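Local coordinates for protein 3-phosphoshikimate 1-carboxyvinyltransferase (Streptomyces sviceus, PDB 7M0O) that probably catalyses transfer of the enolpyruvyl group of phosphoenolpyruvate to the 5-hydroxyl of shikimate-3-phosphate, the sixth step of the chorismate pathway, at residues Y48-T53 against W57-R62; A329-L334 against V341-D346; L119-R124 against A139-G144; A266-G271 against T275-T280. All coordinates share one frame; numbering follows the deposited sequence.

Contact 1. Residues Y48-T53 against W57-R62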
loop_
_atom_site.group_PDB
_atom_site.type_symbol
_atom_site.label_atom_id
_atom_site.label_comp_id
_atom_site.label_asym_id
_atom_site.label_seq_id
_atom_site.Cartn_x
_atom_site.Cartn_y
_atom_site.Cartn_z
ATOM N N TYR A 48 -8.269 -22.314 9.872
ATOM C CA TYR A 48 -9.263 -21.522 9.169
ATOM C C TYR A 48 -9.562 -22.139 7.806
ATOM O O TYR A 48 -8.698 -22.747 7.171
ATOM C CB TYR A 48 -8.779 -20.080 8.970
ATOM C CG TYR A 48 -8.509 -19.255 10.221
ATOM C CD1 TYR A 48 -7.391 -19.491 11.013
ATOM C CD2 TYR A 48 -9.331 -18.190 10.559
ATOM C CE1 TYR A 48 -7.116 -18.722 12.136
ATOM C CE2 TYR A 48 -9.071 -17.409 11.687
ATOM C CZ TYR A 48 -7.958 -17.684 12.471
ATOM O OH TYR A 48 -7.665 -16.924 13.585
ATOM N N ARG A 49 -10.804 -21.977 7.362
ATOM C CA ARG A 49 -11.219 -22.423 6.037
ATOM C C ARG A 49 -11.005 -21.283 5.053
ATOM O O ARG A 49 -11.608 -20.216 5.204
ATOM C CB ARG A 49 -12.686 -22.837 6.034
ATOM C CG ARG A 49 -13.023 -24.006 6.945
ATOM C CD ARG A 49 -14.467 -24.429 6.719
ATOM N NE ARG A 49 -14.726 -24.720 5.303
ATOM C CZ ARG A 49 -15.480 -23.970 4.495
ATOM N NH1 ARG A 49 -16.066 -22.871 4.950
ATOM N NH2 ARG A 49 -15.658 -24.326 3.225
ATOM N N VAL A 50 -10.170 -21.512 4.042
ATOM C CA VAL A 50 -9.839 -20.508 3.035
ATOM C C VAL A 50 -10.086 -21.121 1.665
ATOM O O VAL A 50 -9.421 -22.094 1.289
ATOM C CB VAL A 50 -8.382 -20.027 3.157
ATOM C CG1 VAL A 50 -8.044 -19.033 2.038
ATOM C CG2 VAL A 50 -8.132 -19.409 4.547
ATOM N N GLY A 51 -11.025 -20.554 0.922
ATOM C CA GLY A 51 -11.328 -20.982 -0.444
ATOM C C GLY A 51 -10.967 -19.885 -1.417
ATOM O O GLY A 51 -11.147 -18.696 -1.128
ATOM N N ARG A 52 -10.423 -20.267 -2.573
ATOM C CA ARG A 52 -9.921 -19.266 -3.498
ATOM C C ARG A 52 -10.310 -19.602 -4.931
ATOM O O ARG A 52 -10.439 -20.772 -5.308
ATOM C CB ARG A 52 -8.399 -19.115 -3.378
ATOM C CG ARG A 52 -7.950 -18.587 -1.999
ATOM C CD ARG A 52 -6.457 -18.344 -1.936
ATOM N NE ARG A 52 -5.695 -19.586 -2.041
ATOM C CZ ARG A 52 -4.371 -19.635 -2.141
ATOM N NH1 ARG A 52 -3.669 -18.512 -2.153
ATOM N NH2 ARG A 52 -3.750 -20.806 -2.240
ATOM N N THR A 53 -10.526 -18.536 -5.720
ATOM C CA THR A 53 -10.675 -18.581 -7.174
ATOM C C THR A 53 -9.637 -17.619 -7.742
ATOM O O THR A 53 -8.940 -16.943 -6.973
ATOM C CB THR A 53 -12.089 -18.193 -7.638
ATOM O OG1 THR A 53 -12.333 -16.793 -7.420
ATOM C CG2 THR A 53 -13.158 -19.017 -6.941
ATOM N N TRP A 57 -11.135 -14.518 -2.811
ATOM C CA TRP A 57 -10.810 -15.405 -1.699
ATOM C C TRP A 57 -11.965 -15.399 -0.708
ATOM O O TRP A 57 -12.557 -14.347 -0.431
ATOM C CB TRP A 57 -9.524 -14.984 -0.979
ATOM C CG TRP A 57 -8.282 -15.067 -1.822
ATOM C CD1 TRP A 57 -8.211 -15.234 -3.181
ATOM C CD2 TRP A 57 -6.931 -14.942 -1.364
ATOM N NE1 TRP A 57 -6.898 -15.239 -3.588
ATOM C CE2 TRP A 57 -6.093 -15.059 -2.489
ATOM C CE3 TRP A 57 -6.350 -14.753 -0.107
ATOM C CZ2 TRP A 57 -4.702 -14.999 -2.393
ATOM C CZ3 TRP A 57 -4.972 -14.689 -0.016
ATOM C CH2 TRP A 57 -4.165 -14.811 -1.150
ATOM N N GLN A 58 -12.276 -16.573 -0.169
ATOM C CA GLN A 58 -13.376 -16.762 0.765
ATOM C C GLN A 58 -12.812 -17.262 2.088
ATOM O O GLN A 58 -12.081 -18.259 2.110
ATOM C CB GLN A 58 -14.366 -17.767 0.183
ATOM C CG GLN A 58 -15.691 -17.833 0.848
ATOM C CD GLN A 58 -16.794 -18.059 -0.156
ATOM O OE1 GLN A 58 -17.184 -17.147 -0.879
ATOM N NE2 GLN A 58 -17.282 -19.289 -0.230
ATOM N N VAL A 59 -13.114 -16.562 3.187
ATOM C CA VAL A 59 -12.564 -16.907 4.502
ATOM C C VAL A 59 -13.706 -17.029 5.502
ATOM O O VAL A 59 -14.469 -16.079 5.689
ATOM C CB VAL A 59 -11.541 -15.870 5.003
ATOM C CG1 VAL A 59 -10.920 -16.324 6.337
ATOM C CG2 VAL A 59 -10.450 -15.600 3.947
ATOM N N ASP A 60 -13.810 -18.186 6.156
ATOM C CA ASP A 60 -14.745 -18.361 7.267
ATOM C C ASP A 60 -14.131 -17.735 8.508
ATOM O O ASP A 60 -13.126 -18.237 9.026
ATOM C CB ASP A 60 -15.027 -19.838 7.510
ATOM C CG ASP A 60 -16.030 -20.403 6.548
ATOM O OD1 ASP A 60 -16.080 -19.931 5.390
ATOM O OD2 ASP A 60 -16.761 -21.333 6.949
ATOM N N GLY A 61 -14.717 -16.643 8.990
ATOM C CA GLY A 61 -14.122 -15.944 10.113
ATOM C C GLY A 61 -14.215 -16.754 11.393
ATOM O O GLY A 61 -15.128 -17.556 11.582
ATOM N N ARG A 62 -13.241 -16.543 12.278
ATOM C CA ARG A 62 -13.195 -17.205 13.580
ATOM C C ARG A 62 -13.047 -16.137 14.652
ATOM O O ARG A 62 -11.928 -15.729 14.994
ATOM C CB ARG A 62 -12.076 -18.241 13.652
ATOM C CG ARG A 62 -12.234 -19.350 12.624
ATOM C CD ARG A 62 -11.273 -20.499 12.873
ATOM N NE ARG A 62 -11.538 -21.121 14.175
ATOM C CZ ARG A 62 -12.465 -22.056 14.383
ATOM N NH1 ARG A 62 -13.209 -22.514 13.374
ATOM N NH2 ARG A 62 -12.646 -22.542 15.598
HETATM O O HOH W 1 -9.285 -14.997 14.192
HETATM O O HOH W 2 -12.504 -20.679 9.366
HETATM O O HOH W 3 -14.117 -20.442 3.294
HETATM O O HOH W 4 -7.352 -14.685 -6.190
#

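Contact 2. Residues A329-L334 against V341-D346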
loop_
_atom_site.group_PDB
_atom_site.type_symbol
_atom_site.label_atom_id
_atom_site.label_comp_id
_atom_site.label_asym_id
_atom_site.label_seq_id
_atom_site.Cartn_x
_atom_site.Cartn_y
_atom_site.Cartn_z
ATOM N N ALA A 329 16.299 13.933 -8.609
ATOM C CA ALA A 329 16.371 12.891 -9.631
ATOM C C ALA A 329 15.492 13.227 -10.829
ATOM O O ALA A 329 15.888 13.002 -11.978
ATOM C CB ALA A 329 15.969 11.540 -9.039
ATOM N N CYS A 330 14.304 13.783 -10.584
ATOM C CA CYS A 330 13.466 14.240 -11.684
ATOM C C CYS A 330 14.138 15.359 -12.470
ATOM O O CYS A 330 14.132 15.353 -13.707
ATOM C CB CYS A 330 12.100 14.683 -11.149
ATOM S SG CYS A 330 11.010 13.288 -10.762
ATOM N N ALA A 331 14.701 16.343 -11.764
ATOM C CA ALA A 331 15.371 17.442 -12.445
ATOM C C ALA A 331 16.568 16.944 -13.247
ATOM O O ALA A 331 16.776 17.351 -14.397
ATOM C CB ALA A 331 15.811 18.500 -11.433
ATOM N N GLU A 332 17.371 16.068 -12.655
ATOM C CA GLU A 332 18.563 15.606 -13.353
ATOM C C GLU A 332 18.190 14.871 -14.634
ATOM O O GLU A 332 18.814 15.074 -15.680
ATOM C CB GLU A 332 19.399 14.714 -12.437
ATOM C CG GLU A 332 20.732 14.309 -13.050
ATOM C CD GLU A 332 21.465 13.254 -12.237
ATOM O OE1 GLU A 332 20.958 12.839 -11.168
ATOM O OE2 GLU A 332 22.558 12.841 -12.678
ATOM N N ASN A 333 17.162 14.025 -14.578
ATOM C CA ASN A 333 16.806 13.235 -15.753
ATOM C C ASN A 333 16.114 14.091 -16.808
ATOM O O ASN A 333 16.339 13.908 -18.009
ATOM C CB ASN A 333 15.946 12.051 -15.318
ATOM C CG ASN A 333 16.792 10.907 -14.763
ATOM O OD1 ASN A 333 17.637 10.342 -15.476
ATOM N ND2 ASN A 333 16.603 10.584 -13.493
ATOM N N LEU A 334 15.293 15.058 -16.379
ATOM C CA LEU A 334 14.649 15.961 -17.327
ATOM C C LEU A 334 15.689 16.804 -18.053
ATOM O O LEU A 334 15.578 17.043 -19.264
ATOM C CB LEU A 334 13.639 16.849 -16.598
ATOM C CG LEU A 334 12.265 16.228 -16.356
ATOM C CD1 LEU A 334 11.453 17.038 -15.320
ATOM C CD2 LEU A 334 11.510 16.094 -17.666
ATOM N N VAL A 341 14.807 23.044 -16.301
ATOM C CA VAL A 341 14.202 22.805 -14.992
ATOM C C VAL A 341 14.828 23.755 -13.975
ATOM O O VAL A 341 16.045 23.966 -13.972
ATOM C CB VAL A 341 14.398 21.338 -14.535
ATOM C CG1 VAL A 341 13.743 21.100 -13.172
ATOM C CG2 VAL A 341 13.856 20.367 -15.560
ATOM N N ALA A 342 13.992 24.334 -13.114
ATOM C CA ALA A 342 14.434 25.097 -11.950
ATOM C C ALA A 342 13.953 24.377 -10.695
ATOM O O ALA A 342 12.918 23.708 -10.719
ATOM C CB ALA A 342 13.890 26.525 -11.980
ATOM N N THR A 343 14.709 24.488 -9.600
ATOM C CA THR A 343 14.277 23.866 -8.352
ATOM C C THR A 343 14.503 24.807 -7.177
ATOM O O THR A 343 15.323 25.733 -7.228
ATOM C CB THR A 343 14.983 22.527 -8.066
ATOM O OG1 THR A 343 16.380 22.746 -7.814
ATOM C CG2 THR A 343 14.809 21.523 -9.219
ATOM N N GLY A 344 13.751 24.549 -6.107
ATOM C CA GLY A 344 13.940 25.215 -4.847
ATOM C C GLY A 344 13.831 24.223 -3.712
ATOM O O GLY A 344 13.736 23.004 -3.918
ATOM N N PRO A 345 13.840 24.725 -2.481
ATOM C CA PRO A 345 13.828 23.807 -1.330
ATOM C C PRO A 345 12.733 22.764 -1.393
ATOM O O PRO A 345 12.981 21.601 -1.052
ATOM C CB PRO A 345 13.647 24.751 -0.137
ATOM C CG PRO A 345 14.279 26.008 -0.583
ATOM C CD PRO A 345 14.017 26.130 -2.073
ATOM N N ASP A 346 11.537 23.139 -1.853
ATOM C CA ASP A 346 10.410 22.217 -1.812
ATOM C C ASP A 346 9.554 22.307 -3.065
ATOM O O ASP A 346 8.338 22.073 -3.004
ATOM C CB ASP A 346 9.543 22.463 -0.575
ATOM C CG ASP A 346 8.917 23.857 -0.546
ATOM O OD1 ASP A 346 9.251 24.718 -1.387
ATOM O OD2 ASP A 346 8.078 24.102 0.351
#

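Contact 3. Residues L119-R124 against A139-G144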
loop_
_atom_site.group_PDB
_atom_site.type_symbol
_atom_site.label_atom_id
_atom_site.label_comp_id
_atom_site.label_asym_id
_atom_site.label_seq_id
_atom_site.Cartn_x
_atom_site.Cartn_y
_atom_site.Cartn_z
ATOM N N LEU A 119 0.021 -6.276 27.237
ATOM C CA LEU A 119 -1.389 -6.663 27.259
ATOM C C LEU A 119 -1.641 -8.063 27.832
ATOM O O LEU A 119 -2.786 -8.544 27.786
ATOM C CB LEU A 119 -1.972 -6.597 25.848
ATOM C CG LEU A 119 -2.204 -5.173 25.341
ATOM C CD1 LEU A 119 -2.511 -5.170 23.850
ATOM C CD2 LEU A 119 -3.344 -4.550 26.142
ATOM N N GLY A 120 -0.625 -8.726 28.357
ATOM C CA GLY A 120 -0.830 -9.970 29.071
ATOM C C GLY A 120 -0.649 -11.231 28.260
ATOM O O GLY A 120 -0.973 -12.316 28.758
ATOM N N VAL A 121 -0.159 -11.131 27.029
ATOM C CA VAL A 121 0.054 -12.313 26.207
ATOM C C VAL A 121 1.332 -13.012 26.657
ATOM O O VAL A 121 2.367 -12.371 26.881
ATOM C CB VAL A 121 0.120 -11.942 24.714
ATOM C CG1 VAL A 121 0.406 -13.188 23.870
ATOM C CG2 VAL A 121 -1.205 -11.303 24.271
ATOM N N ASP A 122 1.248 -14.328 26.809
ATOM C CA ASP A 122 2.422 -15.161 27.059
ATOM C C ASP A 122 3.086 -15.394 25.713
ATOM O O ASP A 122 2.786 -16.356 25.011
ATOM C CB ASP A 122 2.027 -16.482 27.709
ATOM C CG ASP A 122 3.223 -17.368 28.022
ATOM O OD1 ASP A 122 4.332 -17.134 27.486
ATOM O OD2 ASP A 122 3.050 -18.321 28.813
ATOM N N LEU A 123 3.975 -14.483 25.335
ATOM C CA LEU A 123 4.768 -14.585 24.119
ATOM C C LEU A 123 6.233 -14.675 24.522
ATOM O O LEU A 123 6.703 -13.906 25.370
ATOM C CB LEU A 123 4.527 -13.372 23.196
ATOM C CG LEU A 123 5.196 -13.295 21.824
ATOM C CD1 LEU A 123 4.381 -12.357 20.966
ATOM C CD2 LEU A 123 6.641 -12.777 21.963
ATOM N N ARG A 124 6.954 -15.602 23.905
ATOM C CA ARG A 124 8.354 -15.828 24.211
ATOM C C ARG A 124 9.156 -15.861 22.920
ATOM O O ARG A 124 8.827 -16.609 21.996
ATOM C CB ARG A 124 8.538 -17.136 24.995
ATOM C CG ARG A 124 7.745 -17.154 26.285
ATOM C CD ARG A 124 7.889 -18.459 27.042
ATOM N NE ARG A 124 6.735 -18.711 27.904
ATOM C CZ ARG A 124 6.575 -19.828 28.607
ATOM N NH1 ARG A 124 7.498 -20.784 28.548
ATOM N NH2 ARG A 124 5.496 -20.000 29.359
ATOM N N ALA A 139 -4.352 -17.195 25.315
ATOM C CA ALA A 139 -5.571 -17.372 26.103
ATOM C C ALA A 139 -6.441 -16.121 25.995
ATOM O O ALA A 139 -7.014 -15.654 26.985
ATOM C CB ALA A 139 -5.247 -17.677 27.566
ATOM N N GLY A 140 -6.546 -15.564 24.789
ATOM C CA GLY A 140 -7.239 -14.310 24.576
ATOM C C GLY A 140 -6.504 -13.098 25.111
ATOM O O GLY A 140 -5.466 -13.232 25.778
ATOM N N VAL A 141 -7.036 -11.908 24.818
ATOM C CA VAL A 141 -6.482 -10.638 25.277
ATOM C C VAL A 141 -7.580 -9.876 26.002
ATOM O O VAL A 141 -8.644 -9.621 25.425
ATOM C CB VAL A 141 -5.928 -9.810 24.107
ATOM C CG1 VAL A 141 -5.439 -8.474 24.613
ATOM C CG2 VAL A 141 -4.815 -10.581 23.392
ATOM N N GLU A 142 -7.322 -9.511 27.263
ATOM C CA GLU A 142 -8.328 -8.813 28.061
ATOM C C GLU A 142 -8.638 -7.446 27.474
ATOM O O GLU A 142 -9.806 -7.091 27.280
ATOM C CB GLU A 142 -7.849 -8.675 29.501
ATOM C CG GLU A 142 -8.911 -8.085 30.438
ATOM C CD GLU A 142 -10.141 -8.990 30.583
ATOM O OE1 GLU A 142 -10.011 -10.225 30.456
ATOM O OE2 GLU A 142 -11.247 -8.463 30.834
ATOM N N GLY A 143 -7.607 -6.666 27.189
ATOM C CA GLY A 143 -7.767 -5.334 26.652
ATOM C C GLY A 143 -7.346 -4.250 27.624
ATOM O O GLY A 143 -6.577 -4.468 28.561
ATOM N N GLY A 144 -7.866 -3.052 27.385
ATOM C CA GLY A 144 -7.494 -1.899 28.187
ATOM C C GLY A 144 -6.418 -1.027 27.568
ATOM O O GLY A 144 -6.263 -1.006 26.343
HETATM O O HOH W 5 -4.814 -7.037 28.139
HETATM O O HOH W 6 -4.889 -10.615 28.441
#

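Contact 4. Residues A266-G271 against T275-T280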
loop_
_atom_site.group_PDB
_atom_site.type_symbol
_atom_site.label_atom_id
_atom_site.label_comp_id
_atom_site.label_asym_id
_atom_site.label_seq_id
_atom_site.Cartn_x
_atom_site.Cartn_y
_atom_site.Cartn_z
ATOM N N ALA A 266 -7.380 16.828 -19.427
ATOM C CA ALA A 266 -7.834 15.474 -19.713
ATOM C C ALA A 266 -9.293 15.330 -19.306
ATOM O O ALA A 266 -9.789 16.060 -18.446
ATOM C CB ALA A 266 -6.968 14.448 -18.969
ATOM N N GLU A 267 -9.996 14.387 -19.948
ATOM C CA GLU A 267 -11.361 14.032 -19.555
ATOM C C GLU A 267 -11.267 12.955 -18.477
ATOM O O GLU A 267 -10.787 11.846 -18.737
ATOM C CB GLU A 267 -12.168 13.543 -20.760
ATOM C CG GLU A 267 -12.726 14.663 -21.628
ATOM C CD GLU A 267 -13.288 14.172 -22.960
ATOM O OE1 GLU A 267 -13.371 12.943 -23.173
ATOM O OE2 GLU A 267 -13.637 15.026 -23.802
ATOM N N VAL A 268 -11.667 13.299 -17.253
ATOM C CA VAL A 268 -11.531 12.405 -16.113
ATOM C C VAL A 268 -12.907 12.135 -15.534
ATOM O O VAL A 268 -13.598 13.068 -15.105
ATOM C CB VAL A 268 -10.616 12.991 -15.034
ATOM C CG1 VAL A 268 -10.582 12.062 -13.811
ATOM C CG2 VAL A 268 -9.230 13.206 -15.610
ATOM N N SER A 269 -13.283 10.857 -15.474
ATOM C CA SER A 269 -14.561 10.448 -14.898
ATOM C C SER A 269 -14.282 9.485 -13.751
ATOM O O SER A 269 -13.815 8.361 -13.969
ATOM C CB SER A 269 -15.475 9.806 -15.944
ATOM O OG SER A 269 -16.759 9.545 -15.390
ATOM N N VAL A 270 -14.557 9.929 -12.529
ATOM C CA VAL A 270 -14.418 9.092 -11.346
ATOM C C VAL A 270 -15.813 8.567 -11.023
ATOM O O VAL A 270 -16.665 9.300 -10.509
ATOM C CB VAL A 270 -13.804 9.857 -10.170
ATOM C CG1 VAL A 270 -13.711 8.942 -8.954
ATOM C CG2 VAL A 270 -12.429 10.376 -10.551
ATOM N N GLY A 271 -16.060 7.300 -11.362
ATOM C CA GLY A 271 -17.344 6.678 -11.119
ATOM C C GLY A 271 -17.397 6.067 -9.731
ATOM O O GLY A 271 -16.426 6.090 -8.979
ATOM N N THR A 275 -12.641 4.389 -12.581
ATOM C CA THR A 275 -12.185 5.711 -13.006
ATOM C C THR A 275 -11.659 5.625 -14.424
ATOM O O THR A 275 -10.810 4.780 -14.716
ATOM C CB THR A 275 -11.075 6.260 -12.087
ATOM O OG1 THR A 275 -11.639 6.578 -10.815
ATOM C CG2 THR A 275 -10.467 7.565 -12.649
ATOM N N THR A 276 -12.125 6.528 -15.290
ATOM C CA THR A 276 -11.691 6.578 -16.682
ATOM C C THR A 276 -10.985 7.902 -16.950
ATOM O O THR A 276 -11.510 8.963 -16.599
ATOM C CB THR A 276 -12.891 6.427 -17.630
ATOM O OG1 THR A 276 -13.567 5.185 -17.366
ATOM C CG2 THR A 276 -12.419 6.447 -19.075
ATOM N N VAL A 277 -9.799 7.846 -17.571
ATOM C CA VAL A 277 -9.091 9.037 -18.036
ATOM C C VAL A 277 -8.975 8.952 -19.552
ATOM O O VAL A 277 -8.616 7.904 -20.089
ATOM C CB VAL A 277 -7.705 9.164 -17.380
ATOM C CG1 VAL A 277 -6.910 10.287 -18.037
ATOM C CG2 VAL A 277 -7.883 9.439 -15.887
ATOM N N ARG A 278 -9.314 10.042 -20.241
ATOM C CA ARG A 278 -9.239 10.093 -21.697
ATOM C C ARG A 278 -8.429 11.314 -22.108
ATOM O O ARG A 278 -8.736 12.430 -21.680
ATOM C CB ARG A 278 -10.641 10.152 -22.324
ATOM C CG ARG A 278 -10.635 10.166 -23.844
ATOM C CD ARG A 278 -12.059 10.253 -24.413
ATOM N NE ARG A 278 -12.878 9.129 -23.978
ATOM C CZ ARG A 278 -13.812 9.202 -23.038
ATOM N NH1 ARG A 278 -14.054 10.355 -22.419
ATOM N NH2 ARG A 278 -14.501 8.115 -22.709
ATOM N N GLY A 279 -7.412 11.099 -22.945
ATOM C CA GLY A 279 -6.634 12.218 -23.472
ATOM C C GLY A 279 -7.425 13.023 -24.495
ATOM O O GLY A 279 -8.152 12.476 -25.327
ATOM N N THR A 280 -7.276 14.345 -24.430
ATOM C CA THR A 280 -7.995 15.254 -25.317
ATOM C C THR A 280 -7.065 15.981 -26.272
ATOM O O THR A 280 -7.549 16.700 -27.151
ATOM C CB THR A 280 -8.795 16.280 -24.513
ATOM O OG1 THR A 280 -7.900 17.157 -23.825
ATOM C CG2 THR A 280 -9.695 15.582 -23.509
#

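Contact 1. Residues Y48-T53 against W57-R62
Arg52 lies alongside Trp57 and points the same way. Its CD sits over the indole face, 3.4 Å from the centroid of the five-membered ring. A bend at chi3 (-66°) then carries the guanidinium over the six-membered ring, where CZ makes a cation-pi contact at 5.0 Å from its centroid. The two planes are 80° apart, so the guanidinium stands on edge. Its NH1 also forms a salt bridge with Glu37. An alanine in place of Trp57 would probably leave the Arg52 chain without the surface it rests on and its guanidinium without the cation-pi contact. At the other end, Arg62 CD packs over one face of the Tyr48 ring, 4.0 Å from the centroid, and Arg62 NE bonds to Gly65 O. Arg49 NH1 lies 2.6 Å from Asp60 OD2, a salt bridge whose hydrogen bond is weak, bent to 132°. The backbones pair as an antiparallel hairpin, with Gly51 N to Gln58 O at 2.8 Å. Helices 8-20 and 34-45 pack against the face that carries Val50, Trp57 and Val59. Arg52 and Arg62 thus cover rings with their chains, while the charges of Arg52 and Arg49 are probably balanced by Glu37 and Asp60.

Contact 2. Residues A329-L334 against V341-D346
Val341 meets two residues of helix 329-334, one with each methyl. CG1 touches Ala331 CB at 3.7 Å. CG2 touches Leu334 CB, also at 3.7 Å. The torsion explains this split: CG1 is anti to the backbone N (chi1 -179°), which leaves CG2 beside that nitrogen and spreads the two methyls toward successive turns of the helix. Leu334 crosses Val341 at about a right angle, and its CD1 adds a longer contact to CG2 at 4.1 Å. Two residues on, the chi1 of Thr343 (67°) sets OG1 between the backbone N and carbonyl carbon and turns CG2 to the helix, where it meets Ala331 CB at 3.9 Å. Ala331 thus has a methyl from each of two strand residues against its own. Between the two segments the contact is apolar; Arg335, further along the helix, bonds through NH2 to Val341 O. Leu334 also packs on Ile350, while Val341 and Thr343 share Ile348 of the neighbouring strand 347-351. Helix and strand axes run at 163° with a closest approach of 8.8 Å. This is an alpha/beta layer of the EPSP synthase fold, a helix lying antiparallel on the edge strand of a mixed four-stranded sheet.

Contact 3. Residues L119-R124 against A139-G144
Val121 and Val141 touch through their CG2 methyls, 3.8 Å apart. The other methyl of Val141, CG1, faces Leu119 CB at 4.1 Å. Val141 holds CG1 anti to the backbone N (chi1 177°) and CG2 beside that nitrogen, which sends one methyl to each of the residues that flank Gly120. Leu119 reaches further with CD2, which lies 4.0 Å from Gly143 O. The side chains meet by van der Waals contact, and the polar link between the segments is made by water. One water donates to Leu119 O at 2.6 Å and accepts from Gly143 N at 3.0 Å. A second donates to the same carbonyl at 3.0 Å and accepts from Glu142 N. Leu119 O is thus gripped by two waters.

Further out, the turn that presents Leu119 and Val121 is a Schellman motif. Gly120, with positive phi, ends helix 110-118, and its N bonds to Arg117 O while Val121 N bonds to Leu116 O. On the other segment, Glu142 is anchored by a salt bridge to Arg168 and a hydrogen bond to Gln169. A bound potassium ion, whose site includes Arg117 and Asp118, lies about 6 Å from the Leu119 side chain. The contact joins the turn between helix 110-118 and edge strand 122-125 to the loop that leads from strand 134-139 of the same sheet to strand 144-147 of another.

Contact 4. Residues A266-G271 against T275-T280
Strands 267-270 and 275-278 run antiparallel at 177°, and their backbones are laced by two hydrogen-bonded pairs, Glu267 with Arg278 and Ser269 with Thr276. In the second pair Ser269 N meets Thr276 O at 2.8 Å, almost straight. On one face, Val268 and Val277 lie side by side with their CG2 methyls 4.0 Å apart. Val270 sets CG1 against Thr275 OG1 at 3.7 Å, while that hydroxyl bonds to Leu246 O. Helices 223-235 and 257-263 pack against this valine face. The pair forms a beta hairpin, with 267-270 at the edge of a three-stranded antiparallel sheet and 240-244 at its far side. On the other face Arg278 crosses Glu267. Its chain runs extended and then bends at chi3 (-59°), bringing NH1 to within 2.8 Å of Glu267 OE1 in a salt bridge. OE1 lies in the guanidinium plane, and the carboxylate is turned 69° from it. A methionine in place of Arg278 would probably leave the Glu267 carboxylate without its cationic mate and freer to swing. Thr280 extends this side beyond the strand, its CG2 resting 3.7 Å from Glu267 CG, while its OG1 bonds to Gly265 O.

In the fold
Along the chain the order is contact 1, contact 3, contact 4, contact 2, each closing before the next opens. None touches another, and no two share a sheet. Contacts 1 and 3 are the closest pair, with centres 26 Å apart; contacts 2 and 4 follow at 28 Å. The centres of contacts 3 and 4 are about 50 Å apart, and those of 2 and 3 about 51 Å, on opposite sides of the chain's centre. This grouping fits the two-lobed EPSP synthase fold, with contacts 1 and 3 in one lobe and 2 and 4 in the other. In this family the substrates bind between the lobes, so the contacts probably help build each lobe; none bridges the two.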